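Local structure of serine protease inhibitor 2 (Anopheles gambiae, 3PZF) at residues 223-228 / 273-278; 278-283 / 363-368. The protein inhibits the clip-domain serine proteases CLIPB4, CLIPB9 and CLIPB10, thereby restraining phenoloxidase activation and melanization in the mosquito hemolymph. One frame throughout, in Å; residues are numbered along the deposited sequence. Where two conformers were deposited one is given.

Contact 1 of 2, residues 223-228 / 273-278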
# COMPACT_ATOMS: atom_id res chain seq x y z
N TYR A 223 1.72 21.69 -5.56
CA TYR A 223 1.67 21.12 -6.90
C TYR A 223 0.25 20.64 -7.17
O TYR A 223 -0.36 19.92 -6.35
CB TYR A 223 2.67 19.99 -7.06
CG TYR A 223 4.09 20.48 -7.22
CD1 TYR A 223 4.65 20.64 -8.48
CD2 TYR A 223 4.87 20.80 -6.11
CE1 TYR A 223 5.94 21.09 -8.63
CE2 TYR A 223 6.17 21.25 -6.25
CZ TYR A 223 6.69 21.41 -7.52
OH TYR A 223 7.98 21.84 -7.69
N TYR A 224 -0.24 21.01 -8.34
CA TYR A 224 -1.65 20.86 -8.67
C TYR A 224 -1.81 20.86 -10.18
O TYR A 224 -1.04 21.51 -10.92
CB TYR A 224 -2.42 22.03 -8.06
CG TYR A 224 -3.80 22.17 -8.64
CD1 TYR A 224 -4.85 21.41 -8.15
CD2 TYR A 224 -4.04 23.04 -9.70
CE1 TYR A 224 -6.11 21.51 -8.70
CE2 TYR A 224 -5.29 23.15 -10.25
CZ TYR A 224 -6.32 22.40 -9.74
OH TYR A 224 -7.56 22.51 -10.32
N ASP A 225 -2.80 20.13 -10.67
CA ASP A 225 -3.25 20.33 -12.05
C ASP A 225 -4.67 19.81 -12.19
O ASP A 225 -5.06 18.91 -11.46
CB ASP A 225 -2.31 19.62 -13.07
CG ASP A 225 -2.62 20.02 -14.53
OD1 ASP A 225 -2.89 21.21 -14.78
OD2 ASP A 225 -2.64 19.14 -15.40
N ASN A 226 -5.43 20.38 -13.11
CA ASN A 226 -6.69 19.78 -13.50
C ASN A 226 -6.41 19.01 -14.76
O ASN A 226 -6.19 19.60 -15.84
CB ASN A 226 -7.77 20.83 -13.72
CG ASN A 226 -9.17 20.23 -13.90
OD1 ASN A 226 -10.11 20.95 -14.26
ND2 ASN A 226 -9.32 18.94 -13.66
N SER A 227 -6.32 17.70 -14.63
CA SER A 227 -5.88 16.87 -15.75
C SER A 227 -6.99 16.65 -16.77
O SER A 227 -7.99 16.01 -16.48
CB SER A 227 -5.39 15.52 -15.25
OG SER A 227 -5.16 14.65 -16.37
N ALA A 228 -6.79 17.19 -17.97
CA ALA A 228 -7.75 16.98 -19.05
C ALA A 228 -7.75 15.50 -19.46
O ALA A 228 -8.80 14.92 -19.76
CB ALA A 228 -7.39 17.87 -20.25
N LEU A 273 1.05 13.50 -13.56
CA LEU A 273 1.88 14.07 -12.49
C LEU A 273 2.90 15.06 -13.07
O LEU A 273 3.24 16.08 -12.45
CB LEU A 273 2.60 12.99 -11.70
CG LEU A 273 1.69 11.91 -11.06
CD1 LEU A 273 2.54 10.82 -10.34
CD2 LEU A 273 0.66 12.50 -10.14
N TRP A 274 3.36 14.78 -14.29
CA TRP A 274 4.33 15.65 -14.96
C TRP A 274 3.78 17.03 -15.18
O TRP A 274 4.50 18.03 -15.07
CB TRP A 274 4.71 15.01 -16.31
CG TRP A 274 5.87 15.66 -17.05
CD1 TRP A 274 5.82 16.45 -18.18
CD2 TRP A 274 7.25 15.52 -16.72
NE1 TRP A 274 7.11 16.82 -18.55
CE2 TRP A 274 7.99 16.24 -17.67
CE3 TRP A 274 7.92 14.83 -15.70
CZ2 TRP A 274 9.38 16.32 -17.63
CZ3 TRP A 274 9.30 14.90 -15.66
CH2 TRP A 274 10.02 15.64 -16.62
N TYR A 275 2.49 17.10 -15.49
CA TYR A 275 1.81 18.37 -15.73
C TYR A 275 1.55 19.22 -14.47
O TYR A 275 1.13 20.38 -14.57
CB TYR A 275 0.46 18.09 -16.38
CG TYR A 275 0.51 17.88 -17.87
CD1 TYR A 275 1.69 17.48 -18.51
CD2 TYR A 275 -0.61 18.08 -18.64
CE1 TYR A 275 1.73 17.27 -19.86
CE2 TYR A 275 -0.57 17.90 -20.01
CZ TYR A 275 0.61 17.50 -20.61
OH TYR A 275 0.63 17.31 -21.97
N MET A 276 1.75 18.67 -13.29
CA MET A 276 1.48 19.44 -12.09
C MET A 276 2.53 20.51 -11.88
O MET A 276 3.69 20.26 -12.06
CB MET A 276 1.43 18.52 -10.85
CG MET A 276 0.32 17.49 -10.96
SD MET A 276 0.42 16.24 -9.63
CE MET A 276 -0.19 17.23 -8.24
N GLU A 277 2.12 21.71 -11.48
CA GLU A 277 3.08 22.71 -11.07
C GLU A 277 2.56 23.45 -9.84
O GLU A 277 1.38 23.36 -9.51
CB GLU A 277 3.36 23.70 -12.22
CG GLU A 277 2.12 24.38 -12.76
CD GLU A 277 2.42 25.24 -13.99
OE1 GLU A 277 3.62 25.39 -14.34
OE2 GLU A 277 1.47 25.76 -14.61
N GLU A 278 3.44 24.14 -9.15
CA GLU A 278 3.03 24.88 -7.95
C GLU A 278 2.03 25.96 -8.28
O GLU A 278 2.28 26.87 -9.09
CB GLU A 278 4.24 25.52 -7.26
CG GLU A 278 5.09 24.57 -6.46
CD GLU A 278 5.88 25.29 -5.39
OE1 GLU A 278 5.56 26.48 -5.11
OE2 GLU A 278 6.82 24.69 -4.84
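Tyr224 and Glu277 form an antiparallel hydrogen-bonded pair where strand 277-295 enters sheet C of the serpin fold, beside the C-terminal end of strand 211-227. Two main-chain bonds close this ladder. Tyr224 N gives its hydrogen to Glu277 O at 3.1 Å, from a position well above the carbonyl plane, while Glu277 N reaches Tyr224 O over 3.2 Å in a straighter bond of 155°. Alpha hydrogens add to both ends: the CA of Tyr223 faces Glu277 O, and the CA of Met276 faces Tyr224 O.

Next comes the CH-pi contact of the non-hydrogen-bonded pair, Tyr223 with Glu278. The CG of Glu278 lies over one face of the tyrosine ring, 3.8 Å from its centroid and shifted toward the CE2 rim. The carboxylate beyond it stands almost upright to the ring, its plane turned by 83°. Met276 O meets the same ring at an edge, in plane, so the aromatic group is touched by a methylene from above and by a carbonyl from the side.

The apolar part belongs to Met276. A bend at chi3 (75°) brings CE round to 4.1 Å from Tyr223 CB and up against the Tyr223 carbonyl. Its buried side chain also packs on Ile234 and Tyr247 of the neighbouring strands, joining the turn after helix 266-274 to sheet B. On the sheet face away from Tyr223, Tyr224 sends its hydroxyl to Gln233.

Past the ladder, Asp225 and Tyr275 extend alongside each other. The phenol end of Tyr275 leads away, while Asp225 OD2 lies at the near edge of the ring, in its plane, and 3.4 Å from Tyr275 CB.

Contact 2 of 2, residues 278-283 / 363-368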
# COMPACT_ATOMS: atom_id res chain seq x y z
N GLU A 278 3.44 24.14 -9.15
CA GLU A 278 3.03 24.88 -7.95
C GLU A 278 2.03 25.96 -8.28
O GLU A 278 2.28 26.87 -9.09
CB GLU A 278 4.24 25.52 -7.26
CG GLU A 278 5.09 24.57 -6.46
CD GLU A 278 5.88 25.29 -5.39
OE1 GLU A 278 5.56 26.48 -5.11
OE2 GLU A 278 6.82 24.69 -4.84
N ASN A 279 0.89 25.89 -7.59
CA ASN A 279 -0.20 26.85 -7.77
C ASN A 279 -0.71 27.30 -6.39
O ASN A 279 -0.54 26.59 -5.40
CB ASN A 279 -1.38 26.18 -8.48
CG ASN A 279 -1.20 26.06 -9.98
OD1 ASN A 279 -0.73 25.03 -10.50
ND2 ASN A 279 -1.64 27.09 -10.69
N GLU A 280 -1.37 28.46 -6.32
CA GLU A 280 -2.15 28.78 -5.13
C GLU A 280 -3.41 27.92 -5.20
O GLU A 280 -4.09 27.94 -6.21
CB GLU A 280 -2.53 30.26 -5.14
CG GLU A 280 -1.56 31.13 -4.38
CD GLU A 280 -1.70 30.94 -2.88
OE1 GLU A 280 -2.85 30.73 -2.41
OE2 GLU A 280 -0.67 31.00 -2.17
N VAL A 281 -3.71 27.16 -4.14
CA VAL A 281 -4.87 26.28 -4.18
C VAL A 281 -5.61 26.37 -2.87
O VAL A 281 -4.98 26.38 -1.81
CB VAL A 281 -4.48 24.80 -4.37
CG1 VAL A 281 -5.73 23.92 -4.63
CG2 VAL A 281 -3.45 24.66 -5.50
N ASN A 282 -6.92 26.44 -2.94
CA ASN A 282 -7.75 26.28 -1.74
C ASN A 282 -8.19 24.83 -1.68
O ASN A 282 -8.90 24.35 -2.58
CB ASN A 282 -8.97 27.19 -1.74
CG ASN A 282 -9.73 27.09 -0.42
OD1 ASN A 282 -10.50 26.16 -0.21
ND2 ASN A 282 -9.49 28.04 0.48
N VAL A 283 -7.74 24.13 -0.63
CA VAL A 283 -7.89 22.69 -0.51
C VAL A 283 -8.90 22.38 0.57
O VAL A 283 -8.74 22.85 1.71
CB VAL A 283 -6.56 22.02 -0.07
CG1 VAL A 283 -6.75 20.52 0.20
CG2 VAL A 283 -5.47 22.25 -1.13
N ASP A 363 -6.50 37.69 -8.02
CA ASP A 363 -6.08 36.61 -7.13
C ASP A 363 -6.43 35.24 -7.71
O ASP A 363 -7.59 34.85 -7.73
CB ASP A 363 -6.77 36.77 -5.78
CG ASP A 363 -6.30 35.75 -4.77
OD1 ASP A 363 -5.09 35.42 -4.79
OD2 ASP A 363 -7.14 35.26 -3.99
N GLY A 364 -5.43 34.49 -8.17
CA GLY A 364 -5.70 33.34 -9.01
C GLY A 364 -5.81 31.98 -8.32
O GLY A 364 -5.33 30.99 -8.85
N VAL A 365 -6.48 31.91 -7.18
CA VAL A 365 -6.55 30.63 -6.46
C VAL A 365 -7.38 29.54 -7.16
O VAL A 365 -8.51 29.78 -7.56
CB VAL A 365 -7.13 30.85 -5.05
CG1 VAL A 365 -7.06 29.57 -4.24
CG2 VAL A 365 -6.36 31.96 -4.33
N GLN A 366 -6.84 28.32 -7.24
CA GLN A 366 -7.55 27.20 -7.83
C GLN A 366 -8.28 26.52 -6.67
O GLN A 366 -7.82 26.59 -5.55
CB GLN A 366 -6.56 26.19 -8.44
CG GLN A 366 -5.61 26.82 -9.47
CD GLN A 366 -6.40 27.58 -10.53
OE1 GLN A 366 -6.36 28.82 -10.61
NE2 GLN A 366 -7.15 26.83 -11.33
N ILE A 367 -9.41 25.88 -6.93
CA ILE A 367 -10.21 25.28 -5.85
C ILE A 367 -10.24 23.79 -5.99
O ILE A 367 -10.65 23.29 -7.03
CB ILE A 367 -11.68 25.77 -5.88
CG1 ILE A 367 -11.74 27.29 -5.74
CG2 ILE A 367 -12.51 25.06 -4.79
CD1 ILE A 367 -11.15 27.79 -4.46
N PHE A 368 -9.82 23.07 -4.94
CA PHE A 368 -9.82 21.61 -4.93
C PHE A 368 -10.73 21.23 -3.76
O PHE A 368 -10.35 21.40 -2.62
CB PHE A 368 -8.41 21.09 -4.66
CG PHE A 368 -8.27 19.58 -4.68
CD1 PHE A 368 -7.87 18.94 -5.84
CD2 PHE A 368 -8.49 18.81 -3.53
CE1 PHE A 368 -7.70 17.54 -5.86
CE2 PHE A 368 -8.30 17.42 -3.57
CZ PHE A 368 -7.94 16.81 -4.74
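Gln366 lies next to Val281 in the first step of a parallel ladder, joining strand 277-295 to strand 366-369, the sheet C strand that follows the reactive loop in serpins. Three main-chain bonds tie the strands. Gln366 N points at Glu280 O over 3.0 Å with an N-H...O angle of 178°. Asn282 N then reaches Gln366 O at 2.8 Å, and Phe368 N meets Asn282 O, also at 2.8 Å; in both of these the donor sits nearly along the C=O axis. Gln366 and Asn282 thus each spend both N and O on the opposite strand. The CA of Val281, 3.3 Å from Gln366 O, adds a CA-H...O contact.

Aliphatic contacts fill the two faces. On the face carrying Val281, Gln366, Val283 and Phe368, Val281 CG1 lies 3.9 Å from Phe368 CB, the two side chains crossing at a slant. The phenyl ring of Phe368 continues inward to Leu235, Phe248 and Leu250 of sheet B. On the other face Val365 turns CG1 anti to its own N (chi1 -174°), which lays this methyl across the backbone at 3.4 Å from Asn282 N and also against Asn282 CB.

The polar end of Asn282 looks elsewhere, with ND2 bonded to Asn219 on strand 211-227. With short, straight amide bonds setting the alignment and hydrocarbon filling in around them, the chemistry implies a pairing held chiefly by the backbone, one that ties the chain shortly after the presumed reactive bond into sheet C.

How the contacts relate
From the N terminus, strand 211-227 comes first. The chain then builds strands 232-238 and 244-251 and helices 257-263 and 266-274 before returning at contact 1, which closes that loop. Strand 277-295 carries on through the shared Glu278 into contact 2. A longer excursion follows, through helix 297-302, strand 332-341, the hinge and the reactive loop, whose residues 355-362 are not modelled, and contact 2 closes it. The two loops therefore run in series, neither nested nor crossed. Strand 277-295 has strand 211-227 and strand 366-369 as neighbours, and Tyr224 bridges the contacts, with CE2 lying 3.8 Å from Gln366 CB.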